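2,3-dihydroxybenzoate-AMP ligase (Bacillus subtilis, PDB 1MDB) belongs to the ANL superfamily of AMP-binding enzymes, with a large N-terminal part and a small C-terminal domain. Local coordinates at residues 455-467 with 520-533. Numbering follows the deposited sequence.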
ATOM      1  N   VAL A 455      19.236  -4.916  18.825  1.00 36.58           N
ATOM      2  CA  VAL A 455      18.090  -4.199  18.291  1.00 34.04           C
ATOM      3  C   VAL A 455      17.440  -4.931  17.124  1.00 34.01           C
ATOM      4  O   VAL A 455      18.085  -5.209  16.112  1.00 34.33           O
ATOM      5  CB  VAL A 455      18.506  -2.767  17.852  1.00 33.08           C
ATOM      6  CG1 VAL A 455      17.388  -2.091  17.058  1.00 29.58           C
ATOM      7  CG2 VAL A 455      18.851  -1.942  19.081  1.00 32.35           C
ATOM      8  N   HIS A 456      16.161  -5.261  17.283  1.00 33.90           N
ATOM      9  CA  HIS A 456      15.409  -5.934  16.234  1.00 33.42           C
ATOM     10  C   HIS A 456      14.894  -4.858  15.285  1.00 32.33           C
ATOM     11  O   HIS A 456      14.964  -5.007  14.067  1.00 33.21           O
ATOM     12  CB  HIS A 456      14.238  -6.733  16.825  1.00 35.90           C
ATOM     13  CG  HIS A 456      13.269  -7.228  15.795  1.00 35.56           C
ATOM     14  ND1 HIS A 456      12.140  -6.522  15.435  1.00 38.28           N
ATOM     15  CD2 HIS A 456      13.294  -8.323  14.999  1.00 36.05           C
ATOM     16  CE1 HIS A 456      11.515  -7.159  14.460  1.00 36.49           C
ATOM     17  NE2 HIS A 456      12.195  -8.255  14.177  1.00 35.77           N
ATOM     18  N   ASP A 457      14.374  -3.770  15.851  1.00 30.71           N
ATOM     19  CA  ASP A 457      13.884  -2.655  15.049  1.00 28.79           C
ATOM     20  C   ASP A 457      13.837  -1.405  15.908  1.00 28.24           C
ATOM     21  O   ASP A 457      13.872  -1.485  17.141  1.00 27.64           O
ATOM     22  CB  ASP A 457      12.492  -2.941  14.485  1.00 28.96           C
ATOM     23  CG  ASP A 457      12.206  -2.129  13.237  1.00 34.39           C
ATOM     24  OD1 ASP A 457      13.074  -1.306  12.858  1.00 34.23           O
ATOM     25  OD2 ASP A 457      11.125  -2.311  12.631  1.00 32.64           O
ATOM     26  N   ALA A 458      13.735  -0.250  15.260  1.00 26.86           N
ATOM     27  CA  ALA A 458      13.721   1.016  15.985  1.00 26.57           C
ATOM     28  C   ALA A 458      12.874   2.075  15.306  1.00 25.36           C
ATOM     29  O   ALA A 458      12.918   2.223  14.091  1.00 24.89           O
ATOM     30  CB  ALA A 458      15.162   1.536  16.144  1.00 25.30           C
ATOM     31  N   ALA A 459      12.097   2.805  16.097  1.00 25.39           N
ATOM     32  CA  ALA A 459      11.270   3.883  15.567  1.00 25.82           C
ATOM     33  C   ALA A 459      11.460   5.080  16.492  1.00 25.70           C
ATOM     34  O   ALA A 459      11.115   5.029  17.671  1.00 27.47           O
ATOM     35  CB  ALA A 459       9.819   3.472  15.528  1.00 24.65           C
ATOM     36  N   MET A 460      12.020   6.153  15.949  1.00 26.94           N
ATOM     37  CA  MET A 460      12.285   7.360  16.727  1.00 25.20           C
ATOM     38  C   MET A 460      11.270   8.450  16.439  1.00 24.53           C
ATOM     39  O   MET A 460      11.059   8.829  15.281  1.00 23.05           O
ATOM     40  CB  MET A 460      13.693   7.859  16.413  1.00 27.78           C
ATOM     41  CG  MET A 460      14.077   9.173  17.062  1.00 29.92           C
ATOM     42  SD  MET A 460      15.777   9.575  16.612  1.00 33.54           S
ATOM     43  CE  MET A 460      16.209  10.754  17.861  1.00 31.61           C
ATOM     44  N   VAL A 461      10.658   8.971  17.499  1.00 25.38           N
ATOM     45  CA  VAL A 461       9.659  10.014  17.347  1.00 25.05           C
ATOM     46  C   VAL A 461       9.886  11.193  18.284  1.00 26.84           C
ATOM     47  O   VAL A 461      10.674  11.124  19.237  1.00 28.05           O
ATOM     48  CB  VAL A 461       8.227   9.447  17.582  1.00 26.72           C
ATOM     49  CG1 VAL A 461       7.976   8.263  16.645  1.00 25.41           C
ATOM     50  CG2 VAL A 461       8.062   9.006  19.018  1.00 26.01           C
ATOM     51  N   SER A 462       9.200  12.290  18.004  1.00 25.99           N
ATOM     52  CA  SER A 462       9.319  13.466  18.841  1.00 28.59           C
ATOM     53  C   SER A 462       8.455  13.272  20.083  1.00 28.67           C
ATOM     54  O   SER A 462       7.529  12.453  20.093  1.00 25.69           O
ATOM     55  CB  SER A 462       8.820  14.691  18.089  1.00 31.87           C
ATOM     56  OG  SER A 462       7.429  14.583  17.865  1.00 35.41           O
ATOM     57  N   MET A 463       8.785  14.014  21.135  1.00 28.80           N
ATOM     58  CA  MET A 463       8.017  13.999  22.376  1.00 29.59           C
ATOM     59  C   MET A 463       8.069  15.433  22.883  1.00 30.63           C
ATOM     60  O   MET A 463       9.058  16.140  22.672  1.00 28.62           O
ATOM     61  CB  MET A 463       8.614  13.042  23.415  1.00 29.57           C
ATOM     62  CG  MET A 463       9.927  13.494  24.058  1.00 30.57           C
ATOM     63  SD  MET A 463      10.489  12.309  25.315  1.00 29.90           S
ATOM     64  CE  MET A 463      11.866  13.200  26.064  1.00 30.46           C
ATOM     65  N   PRO A 464       6.998  15.886  23.548  1.00 30.80           N
ATOM     66  CA  PRO A 464       6.892  17.246  24.095  1.00 30.72           C
ATOM     67  C   PRO A 464       7.953  17.625  25.139  1.00 30.59           C
ATOM     68  O   PRO A 464       8.409  16.789  25.913  1.00 28.73           O
ATOM     69  CB  PRO A 464       5.481  17.267  24.698  1.00 32.32           C
ATOM     70  CG  PRO A 464       4.731  16.233  23.877  1.00 34.12           C
ATOM     71  CD  PRO A 464       5.753  15.130  23.767  1.00 31.89           C
ATOM     72  N   ASP A 465       8.343  18.895  25.142  1.00 32.46           N
ATOM     73  CA  ASP A 465       9.303  19.410  26.117  1.00 33.83           C
ATOM     74  C   ASP A 465       9.034  20.899  26.293  1.00 34.30           C
ATOM     75  O   ASP A 465       9.126  21.677  25.343  1.00 35.88           O
ATOM     76  CB  ASP A 465      10.745  19.182  25.659  1.00 33.08           C
ATOM     77  CG  ASP A 465      11.745  19.347  26.799  1.00 35.28           C
ATOM     78  OD1 ASP A 465      12.111  20.500  27.122  1.00 34.79           O
ATOM     79  OD2 ASP A 465      12.154  18.316  27.383  1.00 32.66           O
ATOM     80  N   GLN A 466       8.695  21.294  27.509  1.00 37.06           N
ATOM     81  CA  GLN A 466       8.380  22.688  27.792  1.00 39.65           C
ATOM     82  C   GLN A 466       9.554  23.647  27.588  1.00 39.61           C
ATOM     83  O   GLN A 466       9.350  24.842  27.387  1.00 40.10           O
ATOM     84  CB  GLN A 466       7.842  22.818  29.226  1.00 40.44           C
ATOM     85  CG  GLN A 466       8.894  22.629  30.308  1.00 44.61           C
ATOM     86  CD  GLN A 466       8.291  22.418  31.691  1.00 47.31           C
ATOM     87  OE1 GLN A 466       7.630  21.408  31.945  1.00 48.05           O
ATOM     88  NE2 GLN A 466       8.520  23.373  32.592  1.00 47.26           N
ATOM     89  N   PHE A 467      10.778  23.128  27.619  1.00 38.88           N
ATOM     90  CA  PHE A 467      11.951  23.981  27.457  1.00 38.34           C
ATOM     91  C   PHE A 467      12.558  23.989  26.056  1.00 36.87           C
ATOM     92  O   PHE A 467      13.026  25.026  25.581  1.00 35.26           O
ATOM     93  CB  PHE A 467      13.021  23.589  28.480  1.00 37.04           C
ATOM     94  CG  PHE A 467      12.555  23.678  29.905  1.00 38.65           C
ATOM     95  CD1 PHE A 467      12.424  22.529  30.682  1.00 39.77           C
ATOM     96  CD2 PHE A 467      12.229  24.910  30.467  1.00 38.16           C
ATOM     97  CE1 PHE A 467      11.973  22.602  31.999  1.00 38.93           C
ATOM     98  CE2 PHE A 467      11.777  24.998  31.782  1.00 39.16           C
ATOM     99  CZ  PHE A 467      11.646  23.842  32.551  1.00 40.22           C
ATOM    100  N   VAL A 520       4.765   0.991  10.552  1.00 27.98           N
ATOM    101  CA  VAL A 520       4.789   1.562  11.885  1.00 27.78           C
ATOM    102  C   VAL A 520       3.985   2.853  11.830  1.00 26.95           C
ATOM    103  O   VAL A 520       4.064   3.603  10.858  1.00 25.17           O
ATOM    104  CB  VAL A 520       6.233   1.879  12.332  1.00 28.55           C
ATOM    105  CG1 VAL A 520       6.222   2.595  13.669  1.00 31.18           C
ATOM    106  CG2 VAL A 520       7.035   0.598  12.434  1.00 30.58           C
ATOM    107  N   SER A 521       3.171   3.079  12.856  1.00 24.97           N
ATOM    108  CA  SER A 521       2.383   4.291  12.950  1.00 23.74           C
ATOM    109  C   SER A 521       3.142   5.191  13.921  1.00 24.71           C
ATOM    110  O   SER A 521       3.031   5.030  15.139  1.00 22.62           O
ATOM    111  CB  SER A 521       1.002   3.990  13.526  1.00 25.77           C
ATOM    112  OG  SER A 521       0.329   5.189  13.852  1.00 24.93           O
ATOM    113  N   LYS A 522       3.927   6.121  13.393  1.00 24.22           N
ATOM    114  CA  LYS A 522       4.682   7.003  14.266  1.00 26.59           C
ATOM    115  C   LYS A 522       3.736   7.897  15.051  1.00 27.59           C
ATOM    116  O   LYS A 522       4.030   8.277  16.184  1.00 25.28           O
ATOM    117  CB  LYS A 522       5.712   7.808  13.466  1.00 25.95           C
ATOM    118  CG  LYS A 522       6.943   6.945  13.135  1.00 27.43           C
ATOM    119  CD  LYS A 522       8.125   7.747  12.589  1.00 31.17           C
ATOM    120  CE  LYS A 522       9.358   6.843  12.478  1.00 30.44           C
ATOM    121  NZ  LYS A 522      10.571   7.588  12.057  1.00 37.92           N
ATOM    122  N   LYS A 523       2.578   8.188  14.465  1.00 29.65           N
ATOM    123  CA  LYS A 523       1.587   9.009  15.152  1.00 33.54           C
ATOM    124  C   LYS A 523       1.161   8.302  16.455  1.00 32.54           C
ATOM    125  O   LYS A 523       1.067   8.924  17.513  1.00 30.79           O
ATOM    126  CB  LYS A 523       0.372   9.225  14.252  1.00 33.79           C
ATOM    127  CG  LYS A 523      -0.718  10.048  14.906  1.00 40.74           C
ATOM    128  CD  LYS A 523      -2.005  10.014  14.093  1.00 45.38           C
ATOM    129  CE  LYS A 523      -3.139  10.700  14.838  1.00 48.68           C
ATOM    130  NZ  LYS A 523      -4.459  10.432  14.203  1.00 52.00           N
ATOM    131  N   ALA A 524       0.922   6.998  16.377  1.00 32.13           N
ATOM    132  CA  ALA A 524       0.523   6.239  17.557  1.00 33.12           C
ATOM    133  C   ALA A 524       1.649   6.274  18.589  1.00 33.09           C
ATOM    134  O   ALA A 524       1.395   6.384  19.795  1.00 33.49           O
ATOM    135  CB  ALA A 524       0.207   4.797  17.179  1.00 34.14           C
ATOM    136  N   LEU A 525       2.889   6.175  18.110  1.00 30.17           N
ATOM    137  CA  LEU A 525       4.050   6.212  18.991  1.00 29.17           C
ATOM    138  C   LEU A 525       4.166   7.576  19.657  1.00 29.98           C
ATOM    139  O   LEU A 525       4.538   7.676  20.825  1.00 31.69           O
ATOM    140  CB  LEU A 525       5.328   5.891  18.213  1.00 27.52           C
ATOM    141  CG  LEU A 525       5.495   4.414  17.852  1.00 24.91           C
ATOM    142  CD1 LEU A 525       6.762   4.217  17.010  1.00 25.97           C
ATOM    143  CD2 LEU A 525       5.567   3.591  19.139  1.00 22.55           C
ATOM    144  N   ARG A 526       3.852   8.633  18.921  1.00 30.57           N
ATOM    145  CA  ARG A 526       3.910   9.962  19.509  1.00 30.89           C
ATOM    146  C   ARG A 526       2.882  10.069  20.646  1.00 30.92           C
ATOM    147  O   ARG A 526       3.173  10.602  21.712  1.00 29.95           O
ATOM    148  CB  ARG A 526       3.641  11.026  18.447  1.00 31.43           C
ATOM    149  CG  ARG A 526       4.855  11.343  17.579  1.00 32.24           C
ATOM    150  CD  ARG A 526       4.638  12.614  16.769  1.00 30.65           C
ATOM    151  NE  ARG A 526       3.654  12.443  15.703  1.00 27.36           N
ATOM    152  CZ  ARG A 526       3.910  11.870  14.530  1.00 30.34           C
ATOM    153  NH1 ARG A 526       5.126  11.400  14.257  1.00 27.60           N
ATOM    154  NH2 ARG A 526       2.951  11.782  13.617  1.00 28.84           N
ATOM    155  N   GLU A 527       1.684   9.544  20.409  1.00 30.33           N
ATOM    156  CA  GLU A 527       0.617   9.566  21.402  1.00 31.48           C
ATOM    157  C   GLU A 527       1.023   8.794  22.643  1.00 31.02           C
ATOM    158  O   GLU A 527       0.777   9.230  23.763  1.00 33.52           O
ATOM    159  CB  GLU A 527      -0.660   8.939  20.826  1.00 32.67           C
ATOM    160  CG  GLU A 527      -1.373   9.787  19.782  1.00 38.53           C
ATOM    161  CD  GLU A 527      -2.595   9.087  19.193  1.00 43.74           C
ATOM    162  OE1 GLU A 527      -3.310   8.384  19.952  1.00 45.30           O
ATOM    163  OE2 GLU A 527      -2.849   9.253  17.977  1.00 42.60           O
ATOM    164  N   ALA A 528       1.649   7.642  22.436  1.00 30.29           N
ATOM    165  CA  ALA A 528       2.072   6.798  23.542  1.00 30.96           C
ATOM    166  C   ALA A 528       3.150   7.457  24.399  1.00 31.39           C
ATOM    167  O   ALA A 528       3.109   7.349  25.621  1.00 33.72           O
ATOM    168  CB  ALA A 528       2.561   5.450  23.015  1.00 29.95           C
ATOM    169  N   ILE A 529       4.119   8.134  23.784  1.00 31.58           N
ATOM    170  CA  ILE A 529       5.148   8.787  24.590  1.00 31.95           C
ATOM    171  C   ILE A 529       4.546  10.036  25.232  1.00 33.41           C
ATOM    172  O   ILE A 529       4.844  10.370  26.380  1.00 33.22           O
ATOM    173  CB  ILE A 529       6.419   9.170  23.751  1.00 30.25           C
ATOM    174  CG1 ILE A 529       7.479   9.794  24.662  1.00 29.37           C
ATOM    175  CG2 ILE A 529       6.070  10.161  22.653  1.00 29.71           C
ATOM    176  CD1 ILE A 529       8.034   8.855  25.706  1.00 31.26           C
ATOM    177  N   SER A 530       3.678  10.714  24.494  1.00 35.34           N
ATOM    178  CA  SER A 530       3.050  11.923  25.002  1.00 38.73           C
ATOM    179  C   SER A 530       2.195  11.597  26.225  1.00 41.64           C
ATOM    180  O   SER A 530       2.143  12.374  27.181  1.00 41.40           O
ATOM    181  CB  SER A 530       2.186  12.558  23.914  1.00 39.90           C
ATOM    182  OG  SER A 530       1.741  13.843  24.305  1.00 43.70           O
ATOM    183  N   GLU A 531       1.531  10.442  26.185  1.00 42.94           N
ATOM    184  CA  GLU A 531       0.677   9.988  27.281  1.00 44.54           C
ATOM    185  C   GLU A 531       1.506   9.624  28.508  1.00 43.87           C
ATOM    186  O   GLU A 531       1.118   9.927  29.630  1.00 41.26           O
ATOM    187  CB  GLU A 531      -0.147   8.769  26.849  1.00 47.57           C
ATOM    188  CG  GLU A 531      -1.272   9.076  25.864  1.00 52.03           C
ATOM    189  CD  GLU A 531      -1.757   7.833  25.126  1.00 54.62           C
ATOM    190  OE1 GLU A 531      -1.952   6.784  25.780  1.00 56.77           O
ATOM    191  OE2 GLU A 531      -1.947   7.906  23.891  1.00 56.37           O
ATOM    192  N   LYS A 532       2.641   8.961  28.294  1.00 43.71           N
ATOM    193  CA  LYS A 532       3.495   8.589  29.412  1.00 45.32           C
ATOM    194  C   LYS A 532       3.977   9.849  30.119  1.00 45.82           C
ATOM    195  O   LYS A 532       3.942   9.929  31.346  1.00 46.93           O
ATOM    196  CB  LYS A 532       4.692   7.768  28.935  1.00 45.69           C
ATOM    197  CG  LYS A 532       4.329   6.381  28.452  1.00 45.64           C
ATOM    198  CD  LYS A 532       5.570   5.560  28.151  1.00 48.02           C
ATOM    199  CE  LYS A 532       5.199   4.144  27.727  1.00 50.34           C
ATOM    200  NZ  LYS A 532       6.390   3.331  27.329  1.00 52.77           N
ATOM    201  N   LEU A 533       4.412  10.837  29.346  1.00 46.17           N
ATOM    202  CA  LEU A 533       4.885  12.086  29.928  1.00 47.90           C
ATOM    203  C   LEU A 533       3.790  12.739  30.770  1.00 48.95           C
ATOM    204  O   LEU A 533       4.051  13.207  31.877  1.00 48.21           O
ATOM    205  CB  LEU A 533       5.353  13.050  28.832  1.00 46.53           C
ATOM    206  CG  LEU A 533       6.623  12.657  28.069  1.00 48.25           C
ATOM    207  CD1 LEU A 533       6.993  13.772  27.105  1.00 47.30           C
ATOM    208  CD2 LEU A 533       7.772  12.407  29.046  1.00 46.89           C
TER
HETATM  209  O   HOH W   1       7.831  12.023  15.346  1.00 26.11           O
HETATM  210  O   HOH W   2       4.917  12.769  21.224  1.00 28.66           O
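Val461 points from strand 457-465 onto helix 522-533 and packs among Lys522, Leu525 and Arg526, with Ile529 beside its CG2. Its CG1 lies 3.9 Å from Leu525 CB, the two side chains crossing at about a right angle, and also rests on the aliphatic chain of Lys522, while its CB touches Arg526 CG. With chi1 at -55°, CG1 stands anti to the carbonyl carbon, and CG2 comes over the helix backbone at Leu525. Two residues back along the strand, Ala459 CB presses against Leu525 CD1 at 3.5 Å, a tight carbon pair, with Val520 CG1 farther along. Toward the other end, Met463 lies slantwise against Ile529, with Met463 CB 3.7 Å from Ile529 CG1 and Met463 SD near the same carbon. Leu533 CD1 then reaches Pro464, 3.8 Å from the ring CD, and Pro464 CG meets Ser530 OG.

Polar groups flank this apolar row. Lys522, extended beyond CG, carries NZ to Met460 O in a weak 3.5 Å hydrogen bond; its stronger partner is Glu446, in helix 442-449, which also accepts from Met460 N. Arg526 bends at chi3 (-71°), which folds its guanidinium back over Lys523 CA; NH1 pairs with Asp431 and shares a water with Ser462 N. A second water donates to both Ser462 O and Arg526 O, 2.9 Å from the former, bridging strand and helix backbones. Ser521 OG caps the helix start by accepting from Ala524 N.

Axes of strand and helix run 7.8 Å apart at 30°, in the same general direction. Strand 455-465, outermost in a three-stranded mixed sheet and hydrogen-bonded to strand 469-478, offers the face with Ala459, Val461 and Met463 to the last helix, as in the compact alpha/beta C-terminal domain of AMP-binding enzymes.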